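PDB 6MEL: succinate--CoA ligase subunit alpha from Campylobacter jejuni, which forms the alpha subunit of a two-subunit CoA ligase, joining a Rossmann-type CoA-binding domain to an alpha/beta ligase domain with a sheet of its own. Local coordinates for residues A[163-168]-A[282-287]; A[171-176]-A[196-201]; A[14-19]-A[51-56]; A[70-75]-A[135-140]; A[237-240]-A[244-247]. All blocks are in the same frame, centred on the assembly; numbering follows the deposited sequence.

Contact 1: A[163-168]-A[282-287]; sequences NQVVQG and EEIQKI
Val165 and Ile284 lie where two helices, 156-167 and 280-288, settle side by side on the same sheet of an alpha/beta layer. Their branches meet loosely, Val165 CG2 standing 4.3 Å from Ile284 CG1, and both side chains also rest on Val148 of strand 148-152, so branched aliphatic groups suit a wedge between helix and strand. Further out, Gly168 is the first residue past the end of helix 156-167. Gly168 O lies 3.5 Å from Gln285 CG, and the extended chain brings the amide alongside the glycine. With no side chain at Gly168, the backbone there can be approached this closely. The polar link is made at Gln164. A bridging water donates to Gln164 OE1 at 3.1 Å and accepts from the backbone N of Glu282 at 2.9 Å, while the same OE1 takes the N-H of Gly281 directly. On the other side of the amide, NE2 is held by Pro277 O and Glu160 OE2, and these bonds together fix the rotation of the group. Glutamine, donor and acceptor at once, thus ties the first turn of helix 280-288 to its neighbour, a pairing of adjacent helices on one sheet face typical of Rossmann-like alpha/beta folds.

Contact 2: A[171-176]-A[196-201]; sequences GISTAV and QKDDET
An Asx turn inside a type I beta turn, formed just after helix 188-197, presents Thr201 to Ser173 at the corner of strand 172-177. The two hydroxyls make the contact: Ser173 OG and Thr201 OG1 are 2.7 Å apart, with the serine CB 3.4 Å from the same Thr201 OG1. Ser173 carries OG between its backbone N and carbonyl carbon (chi1 49°), and from there OG also has a weak bond to Val148 O. A serine fits because it is small enough for two chain segments to come close and still offers a polar tip. Behind Thr201 stands Asp198. Thr201 OG1 donates to Asp198 OD2 at 2.6 Å, reaching it from above the carboxylate, 45° out of the plane. The other oxygen, Asp198 OD1, accepts a hydrogen bond from the backbone N of Glu200 at 3.0 Å, again from well above the plane, and this closes the Asx turn. The surrounding type I turn is closed by Thr201 N and Asp198 O, also 3.0 Å apart. Asp198 OD2 has a second donor in the backbone N of Ser2, which holds the start of the modelled chain against this turn. Since all three polar side chains are buried, the relay of hydroxyl, hydroxyl and carboxylate supplies them with partners, and several N-H and O-H donors gathered on one carboxylate would probably stabilise its negative charge away from solvent.

Contact 3: A[14-19]-A[51-56]; sequences QGFTGK and KPVFDT
Lys51 meets Phe16 with the base of its side chain, CB lying 4.3 Å from Phe16 CZ at the ring edge and close to the ring plane. Its ammonium end leads away, so the lysine lends only aliphatic carbon here, and it also leans on Met29 of helix 19-31. Pro52 has its CB directed away from the loop and offers backbone instead: Pro52 O comes within 4.2 Å of Phe16 CE2. Val53 follows with the branch contact, CG2 approaching CD2 of the phenylalanine at 4.1 Å, the two side chains crossing at a slant. The phenyl ring gets there because Phe16 holds CG anti to its backbone N (chi1 -170°), which throws it from the type I turn 15-18 toward strand 51-54. This turn links strand 10-14 to helix 19-31, the glycine-containing loop after the first strand of the Rossmann-type domain. Around the same ring, His48 makes an edge-to-face stack and Ala25 of helix 19-31 packs on it. No hydrogen bond joins the two segments. The chemistry is one of dispersion: a large flat hydrocarbon seated against a branched one, burying its surface and tying the loop to the strand without demanding exact bond directions.

Contact 4: A[70-75]-A[135-140]; sequences LIFVPA and LGIMPG
Leu70, near the end of strand 68-71, drives its two methyls against the backbone of Leu135 and Gly136. Leu70 CD1 lies 3.7 Å from Leu135 C, and Leu70 CD2 lies 3.6 Å from Gly136 N and 4.2 Å from Leu135 CB. With CG anti to the backbone N (chi1 172°), both methyls of the leucine fork lie over one face of the peptide that joins Leu135 to Gly136. A forked aliphatic chain suits this seat, for it packs on main chain and side chain together. Gly136 is a fitting partner, its phi of 140° belonging to a backbone shape that glycine takes readily. Leu135 in turn packs on Val11 of strand 10-14, which Leu70 also touches, so one apolar cluster reaches from sheet to sheet. Two residues further on, past the end of the strand, Phe72 meets Ile137. Ile137 CG2 comes to the ring edge in plane, 3.8 Å from Phe72 CE1, and methyl and phenyl make apolar contact without stacking. Both side chains also lie on His24 of helix 19-31, which extends the seam beyond the two segments. Strand 68-71 is an inner strand of the first sheet, whereas 133-136 is an outermost strand of the second; the arrangement is typical of an apolar domain junction, where the Rossmann-type sheet abuts the edge of the neighbouring alpha/beta sheet.

Contact 5: A[237-240]-A[244-247]; sequences ATAP and RMGH
Met245 lies bent against Ala239 and Pro240, the thioether chain curling so that three successive atoms touch them. CG sits beside the methyl of Ala239, with Met245 CG to Ala239 CB at 3.9 Å. One atom further on, Met245 SD approaches Pro240 CD at 3.9 Å, the proline ring and the methionine chain slanting past one another. The terminal methyl reaches both residues from one side, Met245 CE being 4.1 Å from Pro240 CD and 4.2 Å from Ala239 CB. The route is set at the first torsion, which places CG anti to the carbonyl carbon (chi1 -50°), and by further bends at the next two bonds. A flexible, unbranched and polarisable chain suits such a place, moulding itself to the small alanine and the rigid proline. Both segments belong to the long loop between strand 230-235 and helix 259-268, which leaves the carboxyl end of a parallel strand in an alpha/beta fold, where such folds commonly carry functional loops. Ile210 touches both Ala239 and Met245, and an aromatic side chain of another protein chain packs on Met245, so the methionine is also part of a subunit interface. Gly246 is the middle residue of a classic gamma turn, at a positive phi that glycine adopts easily, in which His247 N bonds weakly to Met245 O. Arg244 has its CB directed away from 237-240, and its side chain returns to the turn: Arg244 NH1 donates to Gly246 O at 2.9 Å with an N-H...O angle of 155°, the oxygen lying at the guanidinium edge, 5° out of its plane.

Overall arrangement
Along the chain contacts 3 and 4 come first, and contacts 2 and 5 are both nested in the loop closed by contact 1. Contacts 3 and 4, centres about 13 Å apart, share the first sheet: Gln14 N bonds to Leu70 O at 2.8 Å, so strands 10-14 and 68-71 run as neighbours. Contact 4 also reaches strand 133-136 of the second sheet, the one that contact 2 uses through strand 172-177. Contacts 1 and 2 touch, Val165 CG1 lying 3.8 Å from Gly171 N. Contact 5 lies in the loop after strand 230-235 of the second sheet and reaches the other protein chain. Contact 4 thus joins the two domains, while contact 5 lies at a subunit interface.

Contact 1: A[163-168]-A[282-287]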
# COMPACT_ATOMS: atom_id res chain seq x y z
N ASN A 163 -20.27 -10.87 -9.20
CA ASN A 163 -20.66 -11.77 -10.25
C ASN A 163 -21.06 -13.12 -9.66
O ASN A 163 -22.05 -13.75 -10.14
CB ASN A 163 -19.57 -11.88 -11.32
CG ASN A 163 -20.09 -12.38 -12.64
OD1 ASN A 163 -21.15 -11.94 -13.06
ND2 ASN A 163 -19.39 -13.33 -13.24
N GLN A 164 -20.30 -13.61 -8.66
CA GLN A 164 -20.65 -14.88 -8.01
C GLN A 164 -22.06 -14.77 -7.37
O GLN A 164 -22.87 -15.73 -7.33
CB GLN A 164 -19.62 -15.28 -6.97
CG GLN A 164 -18.28 -15.73 -7.53
CD GLN A 164 -17.34 -15.98 -6.37
OE1 GLN A 164 -17.80 -16.24 -5.27
NE2 GLN A 164 -16.03 -15.90 -6.60
N VAL A 165 -22.36 -13.61 -6.81
CA VAL A 165 -23.62 -13.47 -6.12
C VAL A 165 -24.76 -13.46 -7.16
O VAL A 165 -25.81 -14.05 -6.91
CB VAL A 165 -23.62 -12.20 -5.25
CG1 VAL A 165 -25.02 -11.84 -4.80
CG2 VAL A 165 -22.67 -12.35 -4.07
N VAL A 166 -24.55 -12.77 -8.29
CA VAL A 166 -25.57 -12.69 -9.33
C VAL A 166 -25.77 -14.09 -9.95
O VAL A 166 -26.91 -14.56 -10.01
CB VAL A 166 -25.23 -11.65 -10.39
CG1 VAL A 166 -26.16 -11.68 -11.60
CG2 VAL A 166 -25.19 -10.25 -9.79
N GLN A 167 -24.69 -14.80 -10.28
CA GLN A 167 -24.75 -16.16 -10.83
C GLN A 167 -25.45 -17.09 -9.83
O GLN A 167 -26.02 -18.08 -10.23
CB GLN A 167 -23.38 -16.80 -11.14
CG GLN A 167 -22.48 -16.13 -12.17
CD GLN A 167 -23.20 -15.53 -13.35
OE1 GLN A 167 -24.21 -16.06 -13.81
NE2 GLN A 167 -22.66 -14.45 -13.90
N GLY A 168 -25.35 -16.83 -8.53
CA GLY A 168 -25.92 -17.72 -7.52
C GLY A 168 -27.39 -17.43 -7.25
O GLY A 168 -27.92 -17.92 -6.22
N GLU A 282 -21.53 -18.87 -3.10
CA GLU A 282 -22.06 -20.05 -2.46
C GLU A 282 -22.40 -19.75 -1.00
O GLU A 282 -23.38 -20.28 -0.48
CB GLU A 282 -21.09 -21.21 -2.54
CG GLU A 282 -21.03 -21.85 -3.91
CD GLU A 282 -20.27 -23.18 -3.90
OE1 GLU A 282 -20.08 -23.73 -2.80
OE2 GLU A 282 -19.80 -23.61 -4.97
N GLU A 283 -21.59 -18.91 -0.32
CA GLU A 283 -21.85 -18.62 1.08
C GLU A 283 -23.16 -17.86 1.21
O GLU A 283 -23.98 -18.12 2.11
CB GLU A 283 -20.71 -17.85 1.75
CG GLU A 283 -20.75 -17.89 3.25
CD GLU A 283 -20.43 -19.24 3.87
OE1 GLU A 283 -20.06 -20.16 3.13
OE2 GLU A 283 -20.61 -19.37 5.07
N ILE A 284 -23.38 -16.91 0.32
CA ILE A 284 -24.63 -16.18 0.30
C ILE A 284 -25.83 -17.14 0.09
O ILE A 284 -26.87 -16.98 0.73
CB ILE A 284 -24.57 -15.05 -0.74
CG1 ILE A 284 -23.73 -13.86 -0.24
CG2 ILE A 284 -25.96 -14.62 -1.15
CD1 ILE A 284 -24.27 -13.11 0.94
N GLN A 285 -25.71 -18.10 -0.82
CA GLN A 285 -26.76 -19.13 -1.04
C GLN A 285 -27.02 -19.95 0.23
O GLN A 285 -28.15 -20.19 0.56
CB GLN A 285 -26.38 -20.11 -2.13
CG GLN A 285 -26.27 -19.48 -3.50
CD GLN A 285 -25.97 -20.59 -4.47
OE1 GLN A 285 -24.84 -20.79 -4.89
NE2 GLN A 285 -26.99 -21.39 -4.72
N LYS A 286 -25.96 -20.35 0.94
CA LYS A 286 -26.15 -21.03 2.21
C LYS A 286 -27.01 -20.20 3.15
O LYS A 286 -27.84 -20.75 3.88
CB LYS A 286 -24.84 -21.27 2.95
CG LYS A 286 -24.01 -22.45 2.48
CD LYS A 286 -23.00 -22.84 3.55
CE LYS A 286 -21.71 -23.41 3.00
NZ LYS A 286 -20.54 -22.95 3.79
N ILE A 287 -26.74 -18.89 3.20
CA ILE A 287 -27.36 -18.05 4.17
C ILE A 287 -28.82 -17.80 3.76
O ILE A 287 -29.70 -17.93 4.57
CB ILE A 287 -26.58 -16.74 4.37
CG1 ILE A 287 -25.26 -16.97 5.12
CG2 ILE A 287 -27.43 -15.68 5.05
CD1 ILE A 287 -24.26 -15.86 4.89
O HOH W 1 -19.47 -18.83 -5.21

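Contact 2: A[171-176]-A[196-201]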
# COMPACT_ATOMS: atom_id res chain seq x y z
N GLY A 171 -28.46 -10.67 -6.04
CA GLY A 171 -27.93 -9.44 -6.63
C GLY A 171 -27.48 -8.47 -5.55
O GLY A 171 -27.58 -8.77 -4.36
N ILE A 172 -27.02 -7.31 -6.00
CA ILE A 172 -26.35 -6.35 -5.20
C ILE A 172 -27.28 -5.16 -4.99
O ILE A 172 -27.87 -4.66 -5.93
CB ILE A 172 -25.04 -5.89 -5.84
CG1 ILE A 172 -24.08 -7.06 -6.12
CG2 ILE A 172 -24.41 -4.80 -4.99
CD1 ILE A 172 -23.80 -7.96 -4.93
N SER A 173 -27.32 -4.67 -3.75
CA SER A 173 -28.08 -3.46 -3.47
C SER A 173 -27.20 -2.26 -3.84
O SER A 173 -27.40 -1.61 -4.87
CB SER A 173 -28.59 -3.43 -2.04
OG SER A 173 -27.56 -3.73 -1.10
N THR A 174 -26.18 -2.03 -3.01
CA THR A 174 -25.13 -1.07 -3.28
C THR A 174 -23.80 -1.76 -3.00
O THR A 174 -23.68 -2.52 -1.99
CB THR A 174 -25.31 0.18 -2.41
OG1 THR A 174 -26.52 0.88 -2.71
CG2 THR A 174 -24.20 1.20 -2.61
N ALA A 175 -22.80 -1.49 -3.84
CA ALA A 175 -21.43 -1.93 -3.59
C ALA A 175 -20.54 -0.70 -3.42
O ALA A 175 -20.61 0.23 -4.24
CB ALA A 175 -20.92 -2.78 -4.72
N VAL A 176 -19.69 -0.72 -2.38
CA VAL A 176 -18.79 0.37 -2.09
C VAL A 176 -17.35 -0.15 -2.10
O VAL A 176 -16.99 -1.05 -1.33
CB VAL A 176 -19.13 1.00 -0.75
CG1 VAL A 176 -18.34 2.28 -0.57
CG2 VAL A 176 -20.61 1.23 -0.61
N GLN A 196 -27.44 -2.05 7.65
CA GLN A 196 -28.31 -2.57 8.68
C GLN A 196 -29.63 -1.78 8.67
O GLN A 196 -30.68 -2.35 8.85
CB GLN A 196 -27.61 -2.48 10.04
CG GLN A 196 -28.46 -2.91 11.24
CD GLN A 196 -28.76 -4.39 11.19
OE1 GLN A 196 -27.89 -5.22 10.94
NE2 GLN A 196 -30.02 -4.74 11.39
N LYS A 197 -29.56 -0.47 8.42
CA LYS A 197 -30.75 0.41 8.33
C LYS A 197 -31.46 0.34 6.97
O LYS A 197 -32.49 0.90 6.85
CB LYS A 197 -30.36 1.88 8.52
CG LYS A 197 -29.80 2.25 9.89
CD LYS A 197 -29.71 3.75 10.07
CE LYS A 197 -28.33 4.30 9.79
NZ LYS A 197 -27.51 4.26 11.03
N ASP A 198 -30.84 -0.24 5.93
CA ASP A 198 -31.40 -0.29 4.59
C ASP A 198 -32.26 -1.55 4.49
O ASP A 198 -31.74 -2.70 4.51
CB ASP A 198 -30.29 -0.28 3.53
CG ASP A 198 -30.80 -0.63 2.14
OD1 ASP A 198 -31.98 -0.40 1.94
OD2 ASP A 198 -30.01 -1.12 1.28
N ASP A 199 -33.58 -1.36 4.39
CA ASP A 199 -34.53 -2.47 4.31
C ASP A 199 -34.32 -3.33 3.06
O ASP A 199 -34.63 -4.45 3.10
CB ASP A 199 -35.99 -2.00 4.35
CG ASP A 199 -36.43 -1.50 5.71
OD1 ASP A 199 -35.68 -1.69 6.69
OD2 ASP A 199 -37.53 -0.91 5.78
N GLU A 200 -33.77 -2.79 1.97
CA GLU A 200 -33.55 -3.57 0.75
C GLU A 200 -32.34 -4.51 0.92
O GLU A 200 -32.15 -5.37 0.09
CB GLU A 200 -33.31 -2.67 -0.48
CG GLU A 200 -34.35 -1.55 -0.65
CD GLU A 200 -35.78 -2.09 -0.60
OE1 GLU A 200 -36.06 -2.98 -1.42
OE2 GLU A 200 -36.57 -1.69 0.31
N THR A 201 -31.50 -4.31 1.94
CA THR A 201 -30.34 -5.16 2.06
C THR A 201 -30.62 -6.27 3.08
O THR A 201 -31.04 -5.97 4.20
CB THR A 201 -29.08 -4.34 2.38
OG1 THR A 201 -28.78 -3.44 1.31
CG2 THR A 201 -27.90 -5.24 2.65

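Contact 3: A[14-19]-A[51-56]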
# COMPACT_ATOMS: atom_id res chain seq x y z
N GLN A 14 -14.71 16.18 -10.27
CA GLN A 14 -13.46 16.94 -10.21
C GLN A 14 -12.48 16.23 -11.15
O GLN A 14 -12.33 15.00 -11.10
CB GLN A 14 -12.99 17.11 -8.77
CG GLN A 14 -13.89 18.00 -7.92
CD GLN A 14 -13.58 17.94 -6.44
OE1 GLN A 14 -14.38 17.44 -5.65
NE2 GLN A 14 -12.41 18.45 -6.07
N GLY A 15 -11.84 17.00 -12.03
CA GLY A 15 -11.00 16.46 -13.11
C GLY A 15 -11.84 15.99 -14.30
O GLY A 15 -11.47 15.07 -15.02
N PHE A 16 -12.90 16.74 -14.58
CA PHE A 16 -13.96 16.36 -15.50
C PHE A 16 -13.46 16.24 -16.95
O PHE A 16 -14.00 15.44 -17.66
CB PHE A 16 -15.07 17.40 -15.41
CG PHE A 16 -16.38 17.11 -16.10
CD1 PHE A 16 -16.89 15.83 -16.20
CD2 PHE A 16 -17.15 18.16 -16.56
CE1 PHE A 16 -18.13 15.60 -16.77
CE2 PHE A 16 -18.39 17.93 -17.13
CZ PHE A 16 -18.88 16.65 -17.24
N THR A 17 -12.48 17.03 -17.38
CA THR A 17 -12.14 17.07 -18.81
C THR A 17 -10.96 16.17 -19.12
O THR A 17 -10.63 16.03 -20.25
CB THR A 17 -11.86 18.47 -19.35
OG1 THR A 17 -10.81 19.08 -18.61
CG2 THR A 17 -13.08 19.35 -19.32
N GLY A 18 -10.31 15.58 -18.12
CA GLY A 18 -9.30 14.61 -18.39
C GLY A 18 -9.86 13.44 -19.21
O GLY A 18 -11.06 13.18 -19.22
N LYS A 19 -8.97 12.72 -19.88
CA LYS A 19 -9.34 11.68 -20.83
C LYS A 19 -10.10 10.54 -20.13
O LYS A 19 -11.19 10.14 -20.53
CB LYS A 19 -8.08 11.14 -21.51
CG LYS A 19 -8.18 10.99 -23.01
CD LYS A 19 -7.13 10.06 -23.58
CE LYS A 19 -7.63 9.28 -24.78
NZ LYS A 19 -6.70 8.19 -25.13
N LYS A 51 -22.76 19.14 -20.10
CA LYS A 51 -22.94 19.72 -18.78
C LYS A 51 -21.96 20.86 -18.58
O LYS A 51 -20.93 20.91 -19.23
CB LYS A 51 -22.68 18.64 -17.71
CG LYS A 51 -23.59 17.44 -17.84
CD LYS A 51 -25.02 17.79 -17.54
CE LYS A 51 -25.96 16.66 -17.91
NZ LYS A 51 -27.33 17.05 -17.54
N PRO A 52 -22.25 21.78 -17.64
CA PRO A 52 -21.36 22.91 -17.38
C PRO A 52 -20.05 22.51 -16.68
O PRO A 52 -20.01 21.57 -15.87
CB PRO A 52 -22.23 23.85 -16.54
CG PRO A 52 -23.28 22.97 -15.91
CD PRO A 52 -23.50 21.83 -16.89
N VAL A 53 -18.97 23.16 -17.10
CA VAL A 53 -17.65 23.05 -16.51
C VAL A 53 -17.44 24.31 -15.69
O VAL A 53 -17.89 25.39 -16.12
CB VAL A 53 -16.55 22.91 -17.57
CG1 VAL A 53 -15.15 22.77 -17.01
CG2 VAL A 53 -16.87 21.77 -18.51
N PHE A 54 -16.79 24.15 -14.53
CA PHE A 54 -16.48 25.22 -13.64
C PHE A 54 -14.99 25.21 -13.31
O PHE A 54 -14.34 24.14 -13.39
CB PHE A 54 -17.29 25.06 -12.36
CG PHE A 54 -18.77 25.03 -12.58
CD1 PHE A 54 -19.52 26.22 -12.58
CD2 PHE A 54 -19.42 23.84 -12.81
CE1 PHE A 54 -20.89 26.19 -12.80
CE2 PHE A 54 -20.80 23.80 -13.02
CZ PHE A 54 -21.53 24.97 -13.02
N ASP A 55 -14.47 26.37 -12.88
CA ASP A 55 -13.07 26.45 -12.47
C ASP A 55 -12.85 25.85 -11.08
O ASP A 55 -11.74 25.46 -10.80
CB ASP A 55 -12.57 27.89 -12.48
CG ASP A 55 -12.47 28.48 -13.88
OD1 ASP A 55 -11.96 27.80 -14.79
OD2 ASP A 55 -12.95 29.57 -14.04
N THR A 56 -13.88 25.92 -10.22
CA THR A 56 -13.77 25.66 -8.80
C THR A 56 -15.00 24.86 -8.36
O THR A 56 -16.12 25.00 -8.93
CB THR A 56 -13.67 26.95 -7.97
OG1 THR A 56 -14.93 27.62 -8.04
CG2 THR A 56 -12.59 27.88 -8.46

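Contact 4: A[70-75]-A[135-140]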
# COMPACT_ATOMS: atom_id res chain seq x y z
N LEU A 70 -17.25 13.29 -7.44
CA LEU A 70 -16.51 12.13 -7.94
C LEU A 70 -15.17 12.65 -8.47
O LEU A 70 -15.13 13.50 -9.41
CB LEU A 70 -17.33 11.45 -9.03
CG LEU A 70 -16.65 10.32 -9.82
CD1 LEU A 70 -16.18 9.19 -8.93
CD2 LEU A 70 -17.62 9.76 -10.83
N ILE A 71 -14.07 12.19 -7.87
CA ILE A 71 -12.75 12.81 -8.03
C ILE A 71 -11.80 11.90 -8.81
O ILE A 71 -11.45 10.79 -8.35
CB ILE A 71 -12.17 13.19 -6.67
CG1 ILE A 71 -13.13 14.13 -5.92
CG2 ILE A 71 -10.77 13.75 -6.83
CD1 ILE A 71 -12.60 14.66 -4.63
N PHE A 72 -11.34 12.39 -9.97
CA PHE A 72 -10.45 11.67 -10.89
C PHE A 72 -9.09 12.36 -11.05
O PHE A 72 -8.29 11.91 -11.86
CB PHE A 72 -11.03 11.58 -12.31
CG PHE A 72 -12.13 10.56 -12.45
CD1 PHE A 72 -11.82 9.21 -12.53
CD2 PHE A 72 -13.47 10.94 -12.54
CE1 PHE A 72 -12.83 8.25 -12.68
CE2 PHE A 72 -14.47 9.98 -12.69
CZ PHE A 72 -14.15 8.65 -12.74
N VAL A 73 -8.80 13.40 -10.24
CA VAL A 73 -7.61 14.20 -10.45
C VAL A 73 -6.37 13.36 -10.15
O VAL A 73 -6.41 12.38 -9.42
CB VAL A 73 -7.61 15.47 -9.61
CG1 VAL A 73 -8.84 16.33 -9.87
CG2 VAL A 73 -7.42 15.13 -8.11
N PRO A 74 -5.21 13.73 -10.73
CA PRO A 74 -3.99 12.99 -10.50
C PRO A 74 -3.58 13.01 -9.02
O PRO A 74 -4.02 13.83 -8.24
CB PRO A 74 -2.93 13.76 -11.33
CG PRO A 74 -3.74 14.62 -12.33
CD PRO A 74 -5.02 14.93 -11.59
N ALA A 75 -2.70 12.07 -8.67
CA ALA A 75 -2.29 11.80 -7.32
C ALA A 75 -1.76 13.05 -6.62
O ALA A 75 -2.04 13.24 -5.42
CB ALA A 75 -1.27 10.70 -7.35
N LEU A 135 -20.73 5.77 -9.54
CA LEU A 135 -19.76 6.88 -9.40
C LEU A 135 -18.38 6.24 -9.31
O LEU A 135 -17.97 5.77 -8.23
CB LEU A 135 -20.03 7.68 -8.14
CG LEU A 135 -21.25 8.61 -8.10
CD1 LEU A 135 -22.54 7.82 -7.98
CD2 LEU A 135 -21.14 9.53 -6.91
N GLY A 136 -17.71 6.16 -10.46
CA GLY A 136 -16.45 5.46 -10.52
C GLY A 136 -16.31 4.65 -11.78
O GLY A 136 -16.89 5.01 -12.82
N ILE A 137 -15.49 3.61 -11.68
CA ILE A 137 -14.90 2.92 -12.82
C ILE A 137 -15.39 1.47 -12.87
O ILE A 137 -14.86 0.65 -13.63
CB ILE A 137 -13.37 2.97 -12.76
CG1 ILE A 137 -12.83 2.20 -11.55
CG2 ILE A 137 -12.85 4.41 -12.82
CD1 ILE A 137 -11.29 2.04 -11.55
N MET A 138 -16.40 1.12 -12.07
CA MET A 138 -16.85 -0.28 -12.08
C MET A 138 -17.70 -0.57 -13.32
O MET A 138 -18.42 0.30 -13.80
CB MET A 138 -17.62 -0.63 -10.80
CG MET A 138 -18.93 0.12 -10.65
SD MET A 138 -18.71 1.89 -10.28
CE MET A 138 -18.08 1.72 -8.60
N PRO A 139 -17.67 -1.83 -13.82
CA PRO A 139 -18.53 -2.28 -14.93
C PRO A 139 -19.99 -2.43 -14.47
O PRO A 139 -20.35 -3.34 -13.71
CB PRO A 139 -17.94 -3.63 -15.33
CG PRO A 139 -17.31 -4.17 -14.02
CD PRO A 139 -16.79 -2.92 -13.33
N GLY A 140 -20.83 -1.49 -14.94
CA GLY A 140 -22.21 -1.38 -14.47
C GLY A 140 -23.02 -2.66 -14.63
O GLY A 140 -23.81 -3.04 -13.75

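Contact 5: A[237-240]-A[244-247]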
# COMPACT_ATOMS: atom_id res chain seq x y z
N ALA A 237 -3.81 -14.43 2.61
CA ALA A 237 -3.39 -15.54 3.48
C ALA A 237 -1.97 -15.99 3.14
O ALA A 237 -1.28 -16.41 3.99
CB ALA A 237 -4.32 -16.74 3.34
N THR A 238 -1.61 -15.95 1.85
CA THR A 238 -0.33 -16.45 1.36
C THR A 238 0.66 -15.31 1.17
O THR A 238 1.76 -15.53 0.70
CB THR A 238 -0.51 -17.18 0.02
OG1 THR A 238 -1.17 -16.30 -0.91
CG2 THR A 238 -1.34 -18.43 0.17
N ALA A 239 0.30 -14.07 1.56
CA ALA A 239 1.26 -12.95 1.37
C ALA A 239 2.45 -13.10 2.32
O ALA A 239 2.27 -13.41 3.49
CB ALA A 239 0.57 -11.61 1.53
N PRO A 240 3.69 -12.85 1.87
CA PRO A 240 4.84 -12.79 2.78
C PRO A 240 4.74 -11.54 3.67
O PRO A 240 4.10 -10.58 3.28
CB PRO A 240 6.06 -12.70 1.87
CG PRO A 240 5.54 -12.17 0.55
CD PRO A 240 4.06 -12.54 0.48
N ARG A 244 4.84 -5.18 0.37
CA ARG A 244 3.68 -4.56 -0.27
C ARG A 244 3.18 -5.44 -1.42
O ARG A 244 3.94 -5.81 -2.30
CB ARG A 244 4.06 -3.17 -0.77
CG ARG A 244 2.95 -2.45 -1.55
CD ARG A 244 3.30 -1.04 -2.03
NE ARG A 244 4.45 -1.04 -2.93
CZ ARG A 244 4.47 -1.39 -4.25
NH1 ARG A 244 3.36 -1.70 -4.92
NH2 ARG A 244 5.63 -1.43 -4.90
N MET A 245 1.90 -5.80 -1.36
CA MET A 245 1.23 -6.60 -2.38
C MET A 245 0.35 -5.68 -3.26
O MET A 245 -0.89 -5.64 -3.16
CB MET A 245 0.44 -7.72 -1.72
CG MET A 245 1.31 -8.51 -0.69
SD MET A 245 2.81 -9.34 -1.42
CE MET A 245 1.84 -10.54 -2.29
N GLY A 246 1.01 -4.90 -4.10
CA GLY A 246 0.38 -3.95 -5.01
C GLY A 246 -0.11 -2.71 -4.28
O GLY A 246 0.48 -1.64 -4.35
N HIS A 247 -1.24 -2.83 -3.60
CA HIS A 247 -1.82 -1.69 -2.86
C HIS A 247 -0.87 -1.14 -1.79
O HIS A 247 -0.30 -1.88 -0.96
CB HIS A 247 -3.08 -2.14 -2.13
CG HIS A 247 -4.26 -2.32 -3.00
ND1 HIS A 247 -5.30 -3.09 -2.59
CD2 HIS A 247 -4.60 -1.78 -4.20
CE1 HIS A 247 -6.24 -3.06 -3.51
NE2 HIS A 247 -5.85 -2.22 -4.51